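Local coordinates for glycoside hydrolase family protein (Novosphingobium sp. PP1Y, PDB 6Q2F) that probably hydrolyses glycosidic bonds to release terminal alpha-L-rhamnose from rhamnosylated substrates, as a bacterial alpha-L-rhamnosidase, at residues 894-899 with 903-908. Residues are numbered along the deposited sequence; the frame is centred on the assembly and turned at random.
Sequences FVHRRD and EIYYLV
Glu903 OE1 accepts from both His896 and Arg898 across an antiparallel beta hairpin, a worked example of how one carboxylate oxygen can satisfy two donors of the facing strand. His896 NE2 gives the shorter bond, 2.6 Å to Glu903 OE1, arriving on the anti lone pair and close to the imidazole plane, while ring and carboxylate planes stand 78° apart. From the syn side, Arg898 NE reaches the same OE1 at 3.0 Å in a salt bridge, the carboxylate lying at the guanidinium edge; Glu903 OE2 has a weak, longer bond from NE and a water that also donates to Asp899 O. The Glu903 chain bends at chi2, bringing the carboxylate to both donors.

The imidazole also stacks face to face on the Tyr905 ring, centroids 4.1 Å apart; a chi1 of -177° swings it toward the neighbouring strand, where it lies across that ring. Its other nitrogen, ND1, is bonded to Asp880, whose second carboxylate oxygen takes the Tyr905 hydroxyl, so both ring nitrogens are engaged. The two acids could favour a protonated imidazole, with Arg898 tempering the effect through the shared Glu903. With an alanine here in place of His896, Glu903 OE1 and Asp880 would each probably lose a partner, and the Tyr905 ring its stacking neighbour.

Backbone donors and acceptors are matched in two hydrogen-bonded pairs, Val895 with Tyr906 and Arg897 with Ile904. The outward edges of the hairpin bond to Val731 and Arg729 on one strand and to Val962, Val964 and Phe966 on the other, placing it inside a larger antiparallel sheet. Within the second pair, Arg897 N meets Ile904 O at 2.8 Å.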
ATOM      1  N   PHE A 894      13.094  15.833   2.904  1.00 29.96           N
ATOM      2  CA  PHE A 894      12.839  16.909   1.960  1.00 26.62           C
ATOM      3  C   PHE A 894      12.391  16.349   0.623  1.00 29.18           C
ATOM      4  O   PHE A 894      12.716  15.213   0.255  1.00 25.07           O
ATOM      5  CB  PHE A 894      14.093  17.766   1.735  1.00 27.39           C
ATOM      6  CG  PHE A 894      15.131  17.086   0.875  1.00 24.70           C
ATOM      7  CD1 PHE A 894      15.942  16.099   1.401  1.00 23.29           C
ATOM      8  CD2 PHE A 894      15.289  17.437  -0.457  1.00 27.95           C
ATOM      9  CE1 PHE A 894      16.917  15.488   0.616  1.00 28.27           C
ATOM     10  CE2 PHE A 894      16.256  16.834  -1.245  1.00 28.65           C
ATOM     11  CZ  PHE A 894      17.071  15.858  -0.704  1.00 25.18           C
ATOM     12  N   VAL A 895      11.664  17.192  -0.112  1.00 27.98           N
ATOM     13  CA  VAL A 895      11.385  16.993  -1.526  1.00 24.93           C
ATOM     14  C   VAL A 895      11.993  18.155  -2.290  1.00 28.44           C
ATOM     15  O   VAL A 895      11.964  19.312  -1.823  1.00 22.69           O
ATOM     16  CB  VAL A 895       9.878  16.876  -1.811  1.00 28.67           C
ATOM     17  CG1 VAL A 895       9.651  16.702  -3.300  1.00 23.05           C
ATOM     18  CG2 VAL A 895       9.285  15.685  -1.029  1.00 28.66           C
ATOM     19  N   HIS A 896      12.526  17.844  -3.471  1.00 24.54           N
ATOM     20  CA  HIS A 896      13.121  18.816  -4.378  1.00 29.67           C
ATOM     21  C   HIS A 896      12.360  18.735  -5.686  1.00 30.24           C
ATOM     22  O   HIS A 896      12.345  17.682  -6.332  1.00 25.47           O
ATOM     23  CB  HIS A 896      14.616  18.533  -4.605  1.00 23.79           C
ATOM     24  CG  HIS A 896      15.318  19.539  -5.465  1.00 28.27           C
ATOM     25  ND1 HIS A 896      16.662  19.438  -5.786  1.00 27.80           N
ATOM     26  CD2 HIS A 896      14.873  20.662  -6.074  1.00 29.60           C
ATOM     27  CE1 HIS A 896      17.004  20.445  -6.572  1.00 28.00           C
ATOM     28  NE2 HIS A 896      15.943  21.214  -6.744  1.00 32.32           N
ATOM     29  N   ARG A 897      11.727  19.837  -6.069  1.00 24.88           N
ATOM     30  CA  ARG A 897      11.031  19.968  -7.340  1.00 21.24           C
ATOM     31  C   ARG A 897      11.790  20.946  -8.224  1.00 24.92           C
ATOM     32  O   ARG A 897      12.429  21.875  -7.724  1.00 23.80           O
ATOM     33  CB  ARG A 897       9.594  20.460  -7.096  1.00 25.76           C
ATOM     34  CG  ARG A 897       8.709  19.396  -6.434  1.00 27.64           C
ATOM     35  CD  ARG A 897       7.747  18.899  -7.473  1.00 29.57           C
ATOM     36  NE  ARG A 897       7.568  17.488  -7.394  1.00 41.23           N
ATOM     37  CZ  ARG A 897       6.993  16.778  -8.342  1.00 30.37           C
ATOM     38  NH1 ARG A 897       6.558  17.362  -9.458  1.00 25.69           N
ATOM     39  NH2 ARG A 897       6.873  15.481  -8.167  1.00 48.14           N
ATOM     40  N   ARG A 898      11.731  20.742  -9.536  1.00 21.18           N
ATOM     41  CA  ARG A 898      12.459  21.623 -10.438  1.00 28.70           C
ATOM     42  C   ARG A 898      11.683  21.893 -11.717  1.00 28.95           C
ATOM     43  O   ARG A 898      11.074  20.997 -12.307  1.00 29.31           O
ATOM     44  CB  ARG A 898      13.854  21.064 -10.791  1.00 24.12           C
ATOM     45  CG  ARG A 898      14.497  21.733 -12.023  1.00 27.75           C
ATOM     46  CD  ARG A 898      15.897  21.184 -12.316  1.00 29.04           C
ATOM     47  NE  ARG A 898      16.762  21.371 -11.162  1.00 34.20           N
ATOM     48  CZ  ARG A 898      17.895  20.710 -10.965  1.00 39.46           C
ATOM     49  NH1 ARG A 898      18.305  19.821 -11.861  1.00 33.77           N
ATOM     50  NH2 ARG A 898      18.628  20.955  -9.885  1.00 39.13           N
ATOM     51  N   ASP A 899      11.765  23.149 -12.129  1.00 31.08           N
ATOM     52  CA  ASP A 899      11.084  23.765 -13.248  1.00 45.13           C
ATOM     53  C   ASP A 899      12.129  24.539 -14.034  1.00 38.16           C
ATOM     54  O   ASP A 899      13.234  24.767 -13.549  1.00 27.48           O
ATOM     55  CB  ASP A 899      10.019  24.763 -12.731  1.00 57.99           C
ATOM     56  CG  ASP A 899       8.820  24.833 -13.601  1.00 68.38           C
ATOM     57  OD1 ASP A 899       8.825  24.161 -14.662  1.00 82.46           O
ATOM     58  OD2 ASP A 899       7.876  25.553 -13.230  1.00 69.63           O
ATOM     59  N   GLU A 903      13.926  26.204  -8.444  1.00 26.20           N
ATOM     60  CA  GLU A 903      13.830  25.068  -7.540  1.00 23.70           C
ATOM     61  C   GLU A 903      12.773  25.324  -6.476  1.00 33.16           C
ATOM     62  O   GLU A 903      12.526  26.466  -6.088  1.00 32.49           O
ATOM     63  CB  GLU A 903      15.167  24.814  -6.839  1.00 22.95           C
ATOM     64  CG  GLU A 903      16.351  25.038  -7.730  1.00 27.00           C
ATOM     65  CD  GLU A 903      16.296  24.142  -8.934  1.00 33.93           C
ATOM     66  OE1 GLU A 903      16.099  22.921  -8.739  1.00 32.57           O
ATOM     67  OE2 GLU A 903      16.427  24.652 -10.061  1.00 38.49           O
ATOM     68  N   ILE A 904      12.166  24.242  -6.000  1.00 28.60           N
ATOM     69  CA  ILE A 904      11.291  24.272  -4.839  1.00 25.98           C
ATOM     70  C   ILE A 904      11.738  23.150  -3.918  1.00 24.52           C
ATOM     71  O   ILE A 904      11.741  21.986  -4.326  1.00 29.49           O
ATOM     72  CB  ILE A 904       9.819  24.089  -5.216  1.00 32.53           C
ATOM     73  CG1 ILE A 904       9.362  25.194  -6.162  1.00 29.22           C
ATOM     74  CG2 ILE A 904       8.963  24.048  -3.948  1.00 29.09           C
ATOM     75  CD1 ILE A 904       8.042  24.839  -6.821  1.00 30.77           C
ATOM     76  N   TYR A 905      12.151  23.499  -2.695  1.00 24.90           N
ATOM     77  CA  TYR A 905      12.431  22.507  -1.667  1.00 23.43           C
ATOM     78  C   TYR A 905      11.296  22.489  -0.666  1.00 31.89           C
ATOM     79  O   TYR A 905      10.814  23.539  -0.243  1.00 32.93           O
ATOM     80  CB  TYR A 905      13.753  22.784  -0.948  1.00 24.65           C
ATOM     81  CG  TYR A 905      14.969  22.507  -1.782  1.00 31.29           C
ATOM     82  CD1 TYR A 905      15.432  23.459  -2.684  1.00 33.11           C
ATOM     83  CD2 TYR A 905      15.667  21.312  -1.669  1.00 25.52           C
ATOM     84  CE1 TYR A 905      16.554  23.237  -3.460  1.00 32.53           C
ATOM     85  CE2 TYR A 905      16.801  21.078  -2.456  1.00 28.92           C
ATOM     86  CZ  TYR A 905      17.236  22.054  -3.341  1.00 28.40           C
ATOM     87  OH  TYR A 905      18.351  21.865  -4.122  1.00 33.78           O
ATOM     88  N   TYR A 906      10.850  21.289  -0.324  1.00 29.57           N
ATOM     89  CA  TYR A 906       9.845  21.078   0.705  1.00 26.18           C
ATOM     90  C   TYR A 906      10.537  20.441   1.890  1.00 27.76           C
ATOM     91  O   TYR A 906      11.178  19.404   1.729  1.00 31.56           O
ATOM     92  CB  TYR A 906       8.726  20.169   0.191  1.00 25.48           C
ATOM     93  CG  TYR A 906       7.608  19.901   1.177  1.00 27.62           C
ATOM     94  CD1 TYR A 906       6.831  20.934   1.688  1.00 31.91           C
ATOM     95  CD2 TYR A 906       7.319  18.612   1.585  1.00 24.69           C
ATOM     96  CE1 TYR A 906       5.783  20.683   2.577  1.00 28.31           C
ATOM     97  CE2 TYR A 906       6.284  18.354   2.469  1.00 26.30           C
ATOM     98  CZ  TYR A 906       5.516  19.380   2.950  1.00 24.51           C
ATOM     99  OH  TYR A 906       4.479  19.083   3.823  1.00 26.01           O
ATOM    100  N   LEU A 907      10.393  21.050   3.068  1.00 25.64           N
ATOM    101  CA  LEU A 907      11.027  20.592   4.299  1.00 29.74           C
ATOM    102  C   LEU A 907       9.967  20.324   5.364  1.00 33.82           C
ATOM    103  O   LEU A 907       9.009  21.098   5.510  1.00 30.79           O
ATOM    104  CB  LEU A 907      12.009  21.636   4.842  1.00 29.91           C
ATOM    105  CG  LEU A 907      13.067  22.270   3.931  1.00 31.80           C
ATOM    106  CD1 LEU A 907      14.038  23.120   4.757  1.00 32.33           C
ATOM    107  CD2 LEU A 907      13.831  21.201   3.189  1.00 28.40           C
ATOM    108  N   VAL A 908      10.153  19.256   6.144  1.00 31.73           N
ATOM    109  CA  VAL A 908       9.264  18.966   7.268  1.00 29.99           C
ATOM    110  C   VAL A 908      10.105  18.670   8.496  1.00 35.35           C
ATOM    111  O   VAL A 908      10.886  17.711   8.496  1.00 32.00           O
ATOM    112  CB  VAL A 908       8.327  17.788   6.991  1.00 28.61           C
ATOM    113  CG1 VAL A 908       7.364  17.619   8.198  1.00 29.23           C
ATOM    114  CG2 VAL A 908       7.577  18.022   5.697  1.00 24.35           C
TER
HETATM  115  O   HOH W   1      15.669  24.950 -13.204  1.00 36.01           O